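Local coordinates for protein threonine--tRNA ligase catalytic subunit (Aeropyrum pernix, PDB 3A32) that probably attaches threonine to tRNA(Thr) in two steps, activating it with ATP as Thr-AMP, and is probably unable to deacylate mischarged seryl-tRNA(Thr) itself, at residues V181-L195 and R311-Y324. Sequence-based numbering, arbitrary orientation.
Sequences VFEEMKLVLERLFKL and RALLGSIERFLGVY
Phe-320 sets CE2 over the centre of one face of the Phe-193 ring, 3.6 Å from Phe-193 CE2, with the two planes inclined at 45°; Leu-192 CG backs the opposite face. Phe-193 CD1 in turn lies over a face of Tyr-324, and Leu-195 CD1 meets that ring at its edge. Leu-314 CD2 covers the rim of one Phe-320 face and also touches Val-188 CG1 at 3.8 Å, while Leu-189 CD2 reaches Phe-320 CZ at 3.7 Å. With CG anti to the carbonyl carbon (chi1 -67°), Phe-193 swings its ring into this aromatic cluster. Were Phe-193 an alanine, the ring that Phe-320 CE2 rests on would be gone, and Phe-320 and Tyr-324 are likely to be less firmly held, with a gap beside them. Farther along, Leu-313 spreads its two methyls along two helix turns: CD2 packs 3.7 Å from Val-181 CG1, CD1 lies 3.8 Å from Val-188 CG2. Beside it, Arg-311 NH1 approaches Glu-184 OE1 at 3.4 Å, a long salt bridge at the guanidinium edge, the carboxylate and guanidinium planes 56° apart. Tyr-68 also bonds this carboxylate, and Asp-163 O and His-63 hold the guanidinium. Segment 181-195 thus packs against strand 306-316 and helix 317-327 in the class II catalytic core; the buried ion pair, nearer the zinc ion, is satisfied mutually and by these neighbours, and apolar packing holds the rest.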
ATOM      1  N   VAL A 181      16.758   4.056 -15.777  1.00  8.36           N
ATOM      2  CA  VAL A 181      15.907   4.885 -14.897  1.00  7.40           C
ATOM      3  C   VAL A 181      15.202   5.913 -15.732  1.00  7.73           C
ATOM      4  O   VAL A 181      14.006   6.119 -15.541  1.00  7.46           O
ATOM      5  CB  VAL A 181      16.665   5.519 -13.703  1.00  7.40           C
ATOM      6  CG1 VAL A 181      15.756   6.521 -12.925  1.00  5.93           C
ATOM      7  CG2 VAL A 181      17.145   4.403 -12.749  1.00  5.02           C
ATOM      8  N   PHE A 182      15.908   6.496 -16.713  1.00  7.92           N
ATOM      9  CA  PHE A 182      15.208   7.340 -17.654  1.00  8.56           C
ATOM     10  C   PHE A 182      14.081   6.563 -18.334  1.00  9.08           C
ATOM     11  O   PHE A 182      12.974   7.089 -18.479  1.00 10.02           O
ATOM     12  CB  PHE A 182      16.119   7.965 -18.741  1.00  8.46           C
ATOM     13  CG  PHE A 182      15.329   8.624 -19.851  1.00  7.85           C
ATOM     14  CD1 PHE A 182      14.866   9.927 -19.720  1.00 10.12           C
ATOM     15  CD2 PHE A 182      15.012   7.930 -20.999  1.00 10.60           C
ATOM     16  CE1 PHE A 182      14.104  10.540 -20.743  1.00 10.19           C
ATOM     17  CE2 PHE A 182      14.243   8.532 -22.018  1.00 11.40           C
ATOM     18  CZ  PHE A 182      13.796   9.840 -21.871  1.00 10.11           C
ATOM     19  N   GLU A 183      14.358   5.324 -18.764  1.00  9.23           N
ATOM     20  CA  GLU A 183      13.351   4.531 -19.503  1.00  9.75           C
ATOM     21  C   GLU A 183      12.157   4.189 -18.588  1.00  8.39           C
ATOM     22  O   GLU A 183      11.030   4.170 -19.024  1.00  7.96           O
ATOM     23  CB  GLU A 183      13.954   3.255 -20.114  1.00  9.03           C
ATOM     24  CG  GLU A 183      14.905   3.485 -21.281  1.00 14.53           C
ATOM     25  CD  GLU A 183      14.218   3.845 -22.628  1.00 19.57           C
ATOM     26  OE1 GLU A 183      13.393   4.766 -22.685  1.00 22.46           O
ATOM     27  OE2 GLU A 183      14.512   3.189 -23.652  1.00 23.52           O
ATOM     28  N   GLU A 184      12.431   3.957 -17.311  1.00  7.73           N
ATOM     29  CA  GLU A 184      11.374   3.759 -16.330  1.00  7.87           C
ATOM     30  C   GLU A 184      10.470   4.990 -16.178  1.00  7.95           C
ATOM     31  O   GLU A 184       9.261   4.874 -16.167  1.00  7.63           O
ATOM     32  CB  GLU A 184      12.022   3.365 -14.989  1.00  8.99           C
ATOM     33  CG  GLU A 184      12.588   1.965 -15.051  1.00  7.75           C
ATOM     34  CD  GLU A 184      13.565   1.642 -13.984  1.00  9.53           C
ATOM     35  OE1 GLU A 184      13.772   2.418 -13.028  1.00 12.80           O
ATOM     36  OE2 GLU A 184      14.136   0.552 -14.098  1.00  9.39           O
ATOM     37  N   MET A 185      11.077   6.171 -16.082  1.00  8.18           N
ATOM     38  CA  MET A 185      10.349   7.429 -15.937  1.00  8.38           C
ATOM     39  C   MET A 185       9.392   7.642 -17.120  1.00  8.00           C
ATOM     40  O   MET A 185       8.211   7.985 -16.933  1.00  7.15           O
ATOM     41  CB  MET A 185      11.357   8.590 -15.784  1.00  7.99           C
ATOM     42  CG  MET A 185      10.716  10.003 -15.681  1.00 10.80           C
ATOM     43  SD  MET A 185      10.176  10.609 -17.307  1.00 15.91           S
ATOM     44  CE  MET A 185      11.619  10.378 -18.379  1.00 11.52           C
ATOM     45  N   LYS A 186       9.904   7.411 -18.329  1.00  7.32           N
ATOM     46  CA  LYS A 186       9.114   7.543 -19.541  1.00  7.43           C
ATOM     47  C   LYS A 186       7.894   6.587 -19.614  1.00  8.37           C
ATOM     48  O   LYS A 186       6.773   7.008 -19.973  1.00  7.81           O
ATOM     49  CB  LYS A 186      10.045   7.352 -20.731  1.00  7.83           C
ATOM     50  CG  LYS A 186       9.371   7.363 -22.092  1.00  6.86           C
ATOM     51  CD  LYS A 186      10.414   7.603 -23.108  1.00  8.77           C
ATOM     52  CE  LYS A 186       9.839   7.954 -24.487  1.00 11.82           C
ATOM     53  NZ  LYS A 186       8.886   6.910 -25.033  1.00 12.53           N
ATOM     54  N   LEU A 187       8.124   5.300 -19.310  1.00  8.75           N
ATOM     55  CA  LEU A 187       7.047   4.294 -19.194  1.00  8.67           C
ATOM     56  C   LEU A 187       5.932   4.689 -18.193  1.00  8.93           C
ATOM     57  O   LEU A 187       4.740   4.540 -18.517  1.00  9.54           O
ATOM     58  CB  LEU A 187       7.628   2.919 -18.799  1.00  8.27           C
ATOM     59  CG  LEU A 187       8.507   2.129 -19.788  1.00  8.78           C
ATOM     60  CD1 LEU A 187       9.243   0.984 -19.071  1.00  5.76           C
ATOM     61  CD2 LEU A 187       7.684   1.603 -20.949  1.00  7.24           C
ATOM     62  N   VAL A 188       6.305   5.117 -16.978  1.00  7.60           N
ATOM     63  CA  VAL A 188       5.352   5.640 -16.014  1.00  7.65           C
ATOM     64  C   VAL A 188       4.579   6.930 -16.487  1.00  7.81           C
ATOM     65  O   VAL A 188       3.329   6.967 -16.464  1.00  6.21           O
ATOM     66  CB  VAL A 188       6.009   5.846 -14.640  1.00  8.15           C
ATOM     67  CG1 VAL A 188       5.125   6.623 -13.727  1.00  9.28           C
ATOM     68  CG2 VAL A 188       6.309   4.499 -13.984  1.00  7.13           C
ATOM     69  N   LEU A 189       5.295   7.954 -16.963  1.00  7.09           N
ATOM     70  CA  LEU A 189       4.606   9.103 -17.540  1.00  7.01           C
ATOM     71  C   LEU A 189       3.608   8.755 -18.630  1.00  7.40           C
ATOM     72  O   LEU A 189       2.465   9.221 -18.594  1.00  7.00           O
ATOM     73  CB  LEU A 189       5.570  10.126 -18.104  1.00  7.46           C
ATOM     74  CG  LEU A 189       6.425  10.898 -17.106  1.00 10.91           C
ATOM     75  CD1 LEU A 189       6.835  12.086 -17.873  1.00 15.19           C
ATOM     76  CD2 LEU A 189       5.688  11.306 -15.868  1.00 13.54           C
ATOM     77  N   GLU A 190       4.041   7.943 -19.590  1.00  7.61           N
ATOM     78  CA  GLU A 190       3.249   7.663 -20.785  1.00  8.92           C
ATOM     79  C   GLU A 190       2.105   6.712 -20.516  1.00  8.81           C
ATOM     80  O   GLU A 190       1.007   6.883 -21.029  1.00  8.95           O
ATOM     81  CB  GLU A 190       4.147   7.161 -21.949  1.00  8.27           C
ATOM     82  CG  GLU A 190       5.048   8.269 -22.485  1.00  8.07           C
ATOM     83  CD  GLU A 190       5.875   7.878 -23.713  1.00 10.43           C
ATOM     84  OE1 GLU A 190       6.199   6.685 -23.861  1.00  9.03           O
ATOM     85  OE2 GLU A 190       6.209   8.781 -24.543  1.00 14.74           O
ATOM     86  N   ARG A 191       2.359   5.707 -19.695  1.00  9.22           N
ATOM     87  CA  ARG A 191       1.400   4.613 -19.546  1.00  8.74           C
ATOM     88  C   ARG A 191       0.462   4.759 -18.397  1.00  8.39           C
ATOM     89  O   ARG A 191      -0.708   4.330 -18.509  1.00  8.29           O
ATOM     90  CB  ARG A 191       2.113   3.259 -19.524  1.00  9.43           C
ATOM     91  CG  ARG A 191       2.735   3.035 -20.904  1.00 10.76           C
ATOM     92  CD  ARG A 191       3.388   1.733 -21.083  1.00 13.44           C
ATOM     93  NE  ARG A 191       4.062   1.771 -22.380  1.00 17.47           N
ATOM     94  CZ  ARG A 191       4.680   0.723 -22.931  1.00 18.06           C
ATOM     95  NH1 ARG A 191       4.722  -0.455 -22.287  1.00 14.74           N
ATOM     96  NH2 ARG A 191       5.261   0.868 -24.119  1.00 16.35           N
ATOM     97  N   LEU A 192       0.949   5.360 -17.305  1.00  6.99           N
ATOM     98  CA  LEU A 192       0.112   5.577 -16.129  1.00  6.90           C
ATOM     99  C   LEU A 192      -0.572   6.910 -16.243  1.00  7.80           C
ATOM    100  O   LEU A 192      -1.788   7.033 -15.992  1.00  8.76           O
ATOM    101  CB  LEU A 192       0.908   5.471 -14.818  1.00  6.12           C
ATOM    102  CG  LEU A 192       0.138   5.682 -13.523  1.00  5.71           C
ATOM    103  CD1 LEU A 192      -1.000   4.663 -13.361  1.00  3.72           C
ATOM    104  CD2 LEU A 192       1.098   5.605 -12.353  1.00  4.78           C
ATOM    105  N   PHE A 193       0.189   7.911 -16.655  1.00  8.07           N
ATOM    106  CA  PHE A 193      -0.344   9.265 -16.700  1.00  8.32           C
ATOM    107  C   PHE A 193      -0.777   9.746 -18.095  1.00  8.92           C
ATOM    108  O   PHE A 193      -1.401  10.805 -18.210  1.00  9.80           O
ATOM    109  CB  PHE A 193       0.584  10.245 -15.953  1.00  7.56           C
ATOM    110  CG  PHE A 193       0.626   9.991 -14.445  1.00  7.34           C
ATOM    111  CD1 PHE A 193      -0.484  10.287 -13.642  1.00  9.33           C
ATOM    112  CD2 PHE A 193       1.727   9.400 -13.845  1.00  4.35           C
ATOM    113  CE1 PHE A 193      -0.500  10.050 -12.221  1.00  7.04           C
ATOM    114  CE2 PHE A 193       1.719   9.157 -12.450  1.00  7.24           C
ATOM    115  CZ  PHE A 193       0.584   9.497 -11.631  1.00  3.58           C
ATOM    116  N   LYS A 194      -0.478   8.987 -19.150  1.00  9.23           N
ATOM    117  CA  LYS A 194      -0.779   9.451 -20.534  1.00  9.35           C
ATOM    118  C   LYS A 194      -0.154  10.791 -20.908  1.00  9.27           C
ATOM    119  O   LYS A 194      -0.788  11.627 -21.591  1.00  9.81           O
ATOM    120  CB  LYS A 194      -2.298   9.532 -20.737  1.00  9.79           C
ATOM    121  CG  LYS A 194      -3.022   8.238 -20.352  1.00 12.50           C
ATOM    122  CD  LYS A 194      -2.543   7.081 -21.272  1.00 16.80           C
ATOM    123  CE  LYS A 194      -2.917   7.404 -22.734  1.00 20.71           C
ATOM    124  NZ  LYS A 194      -2.722   6.219 -23.602  1.00 23.86           N
ATOM    125  N   LEU A 195       1.082  11.018 -20.457  1.00  9.03           N
ATOM    126  CA  LEU A 195       1.811  12.235 -20.781  1.00  9.02           C
ATOM    127  C   LEU A 195       2.904  11.881 -21.775  1.00  9.86           C
ATOM    128  O   LEU A 195       3.811  11.133 -21.451  1.00 13.27           O
ATOM    129  CB  LEU A 195       2.448  12.830 -19.528  1.00  8.48           C
ATOM    130  CG  LEU A 195       1.541  13.404 -18.420  1.00  8.75           C
ATOM    131  CD1 LEU A 195       2.344  13.697 -17.171  1.00  7.00           C
ATOM    132  CD2 LEU A 195       0.796  14.625 -18.879  1.00  5.85           C
ATOM    133  N   ARG A 311      17.174   7.760  -6.521  1.00  6.20           N
ATOM    134  CA  ARG A 311      16.398   8.127  -7.713  1.00  5.76           C
ATOM    135  C   ARG A 311      14.907   8.115  -7.447  1.00  5.56           C
ATOM    136  O   ARG A 311      14.432   7.267  -6.723  1.00  6.68           O
ATOM    137  CB  ARG A 311      16.753   7.222  -8.904  1.00  6.46           C
ATOM    138  CG  ARG A 311      16.668   5.697  -8.692  1.00  5.11           C
ATOM    139  CD  ARG A 311      15.415   5.060  -9.334  1.00  5.67           C
ATOM    140  NE  ARG A 311      14.140   5.307  -8.643  1.00  6.07           N
ATOM    141  CZ  ARG A 311      12.957   4.839  -9.064  1.00  5.98           C
ATOM    142  NH1 ARG A 311      12.876   4.082 -10.168  1.00  9.49           N
ATOM    143  NH2 ARG A 311      11.850   5.114  -8.378  1.00  5.57           N
ATOM    144  N   ALA A 312      14.157   9.062  -8.007  1.00  5.45           N
ATOM    145  CA  ALA A 312      12.702   8.938  -8.066  1.00  4.49           C
ATOM    146  C   ALA A 312      12.312   9.242  -9.498  1.00  4.80           C
ATOM    147  O   ALA A 312      13.034   9.961 -10.153  1.00  7.09           O
ATOM    148  CB  ALA A 312      12.029   9.912  -7.084  1.00  3.20           C
ATOM    149  N   LEU A 313      11.158   8.766  -9.961  1.00  4.81           N
ATOM    150  CA  LEU A 313      10.636   9.103 -11.289  1.00  5.31           C
ATOM    151  C   LEU A 313       9.699  10.280 -11.213  1.00  6.73           C
ATOM    152  O   LEU A 313       9.825  11.185 -11.994  1.00  8.16           O
ATOM    153  CB  LEU A 313       9.929   7.912 -11.969  1.00  4.19           C
ATOM    154  CG  LEU A 313      10.624   6.529 -11.942  1.00  5.17           C
ATOM    155  CD1 LEU A 313       9.759   5.491 -12.649  1.00  5.19           C
ATOM    156  CD2 LEU A 313      12.038   6.517 -12.556  1.00  3.47           C
ATOM    157  N   LEU A 314       8.746  10.253 -10.280  1.00  8.55           N
ATOM    158  CA  LEU A 314       7.766  11.316 -10.075  1.00  8.29           C
ATOM    159  C   LEU A 314       8.328  12.323  -9.080  1.00  8.84           C
ATOM    160  O   LEU A 314       8.209  13.519  -9.290  1.00  7.79           O
ATOM    161  CB  LEU A 314       6.458  10.720  -9.522  1.00  8.33           C
ATOM    162  CG  LEU A 314       5.819   9.537 -10.271  1.00  9.91           C
ATOM    163  CD1 LEU A 314       4.474   9.049  -9.634  1.00  5.60           C
ATOM    164  CD2 LEU A 314       5.651   9.882 -11.751  1.00  4.89           C
ATOM    165  N   GLY A 315       8.939  11.825  -7.991  1.00  9.23           N
ATOM    166  CA  GLY A 315       9.458  12.710  -6.930  1.00  9.73           C
ATOM    167  C   GLY A 315       8.517  12.674  -5.749  1.00 10.04           C
ATOM    168  O   GLY A 315       8.186  11.604  -5.284  1.00 11.32           O
ATOM    169  N   SER A 316       8.046  13.827  -5.278  1.00  8.84           N
ATOM    170  CA  SER A 316       6.920  13.839  -4.373  1.00  8.00           C
ATOM    171  C   SER A 316       5.677  13.490  -5.189  1.00  7.96           C
ATOM    172  O   SER A 316       5.382  14.127  -6.193  1.00  6.30           O
ATOM    173  CB  SER A 316       6.781  15.200  -3.725  1.00  7.94           C
ATOM    174  OG  SER A 316       5.532  15.336  -3.062  1.00  8.93           O
ATOM    175  N   ILE A 317       4.950  12.465  -4.731  1.00  9.08           N
ATOM    176  CA  ILE A 317       3.699  12.007  -5.356  1.00  7.51           C
ATOM    177  C   ILE A 317       2.584  13.033  -5.188  1.00  7.54           C
ATOM    178  O   ILE A 317       1.881  13.328  -6.143  1.00  7.05           O
ATOM    179  CB  ILE A 317       3.276  10.632  -4.791  1.00  8.53           C
ATOM    180  CG1 ILE A 317       4.216   9.566  -5.388  1.00 10.59           C
ATOM    181  CG2 ILE A 317       1.769  10.307  -5.167  1.00  6.81           C
ATOM    182  CD1 ILE A 317       4.536   8.468  -4.445  1.00 16.98           C
ATOM    183  N   GLU A 318       2.437  13.581  -3.981  1.00  6.92           N
ATOM    184  CA  GLU A 318       1.504  14.697  -3.759  1.00  6.77           C
ATOM    185  C   GLU A 318       1.805  15.861  -4.714  1.00  6.04           C
ATOM    186  O   GLU A 318       0.897  16.392  -5.377  1.00  6.00           O
ATOM    187  CB  GLU A 318       1.578  15.157  -2.283  1.00  6.21           C
ATOM    188  CG  GLU A 318       0.979  14.194  -1.254  1.00  4.24           C
ATOM    189  CD  GLU A 318       1.873  13.001  -0.953  1.00  8.41           C
ATOM    190  OE1 GLU A 318       3.011  12.918  -1.455  1.00  7.17           O
ATOM    191  OE2 GLU A 318       1.430  12.108  -0.215  1.00 10.76           O
ATOM    192  N   ARG A 319       3.078  16.257  -4.798  1.00  5.67           N
ATOM    193  CA  ARG A 319       3.461  17.398  -5.647  1.00  6.16           C
ATOM    194  C   ARG A 319       3.141  17.074  -7.089  1.00  6.70           C
ATOM    195  O   ARG A 319       2.403  17.826  -7.733  1.00  8.37           O
ATOM    196  CB  ARG A 319       4.928  17.741  -5.526  1.00  5.75           C
ATOM    197  CG  ARG A 319       5.313  18.965  -6.310  1.00  5.41           C
ATOM    198  CD  ARG A 319       6.825  19.262  -6.284  1.00  9.61           C
ATOM    199  NE  ARG A 319       6.990  20.675  -6.665  1.00 17.20           N
ATOM    200  CZ  ARG A 319       7.054  21.158  -7.915  1.00 22.18           C
ATOM    201  NH1 ARG A 319       7.077  20.356  -9.008  1.00 20.53           N
ATOM    202  NH2 ARG A 319       7.135  22.483  -8.074  1.00 24.52           N
ATOM    203  N   PHE A 320       3.660  15.936  -7.579  1.00  6.61           N
ATOM    204  CA  PHE A 320       3.344  15.416  -8.922  1.00  6.10           C
ATOM    205  C   PHE A 320       1.862  15.459  -9.202  1.00  6.31           C
ATOM    206  O   PHE A 320       1.470  15.869 -10.241  1.00  5.71           O
ATOM    207  CB  PHE A 320       3.790  13.945  -9.124  1.00  5.46           C
ATOM    208  CG  PHE A 320       3.710  13.524 -10.557  1.00  4.62           C
ATOM    209  CD1 PHE A 320       4.807  13.688 -11.400  1.00  2.30           C
ATOM    210  CD2 PHE A 320       2.509  13.048 -11.089  1.00  3.10           C
ATOM    211  CE1 PHE A 320       4.712  13.360 -12.775  1.00  3.79           C
ATOM    212  CE2 PHE A 320       2.408  12.707 -12.445  1.00  2.86           C
ATOM    213  CZ  PHE A 320       3.506  12.870 -13.289  1.00  4.46           C
ATOM    214  N   LEU A 321       1.059  14.933  -8.278  1.00  6.78           N
ATOM    215  CA  LEU A 321      -0.396  14.890  -8.406  1.00  7.20           C
ATOM    216  C   LEU A 321      -0.987  16.309  -8.466  1.00  6.20           C
ATOM    217  O   LEU A 321      -1.875  16.555  -9.271  1.00  7.71           O
ATOM    218  CB  LEU A 321      -1.021  14.044  -7.288  1.00  5.50           C
ATOM    219  CG  LEU A 321      -2.548  13.983  -7.382  1.00 10.90           C
ATOM    220  CD1 LEU A 321      -2.989  13.232  -8.654  1.00 12.43           C
ATOM    221  CD2 LEU A 321      -3.188  13.341  -6.118  1.00 12.36           C
ATOM    222  N   GLY A 322      -0.470  17.229  -7.659  1.00  5.59           N
ATOM    223  CA  GLY A 322      -0.901  18.622  -7.687  1.00  5.30           C
ATOM    224  C   GLY A 322      -0.740  19.255  -9.062  1.00  5.37           C
ATOM    225  O   GLY A 322      -1.668  19.866  -9.606  1.00  4.91           O
ATOM    226  N   VAL A 323       0.458  19.118  -9.613  1.00  6.44           N
ATOM    227  CA  VAL A 323       0.785  19.735 -10.880  1.00  6.05           C
ATOM    228  C   VAL A 323       0.032  19.033 -11.979  1.00  6.83           C
ATOM    229  O   VAL A 323      -0.477  19.729 -12.874  1.00  7.53           O
ATOM    230  CB  VAL A 323       2.266  19.687 -11.182  1.00  5.86           C
ATOM    231  CG1 VAL A 323       2.545  20.403 -12.579  1.00  4.32           C
ATOM    232  CG2 VAL A 323       3.058  20.379 -10.058  1.00  5.62           C
ATOM    233  N   TYR A 324      -0.071  17.680 -11.903  1.00  5.64           N
ATOM    234  CA  TYR A 324      -0.919  16.926 -12.828  1.00  7.08           C
ATOM    235  C   TYR A 324      -2.370  17.468 -12.861  1.00  7.24           C
ATOM    236  O   TYR A 324      -2.944  17.679 -13.908  1.00  8.08           O
ATOM    237  CB  TYR A 324      -0.923  15.394 -12.525  1.00  6.62           C
ATOM    238  CG  TYR A 324      -1.768  14.672 -13.533  1.00  7.60           C
ATOM    239  CD1 TYR A 324      -1.198  14.102 -14.711  1.00  6.82           C
ATOM    240  CD2 TYR A 324      -3.151  14.596 -13.361  1.00  7.65           C
ATOM    241  CE1 TYR A 324      -2.002  13.477 -15.663  1.00  4.82           C
ATOM    242  CE2 TYR A 324      -3.961  13.971 -14.299  1.00  7.05           C
ATOM    243  CZ  TYR A 324      -3.387  13.415 -15.453  1.00  6.58           C
ATOM    244  OH  TYR A 324      -4.234  12.845 -16.377  1.00  3.87           O
TER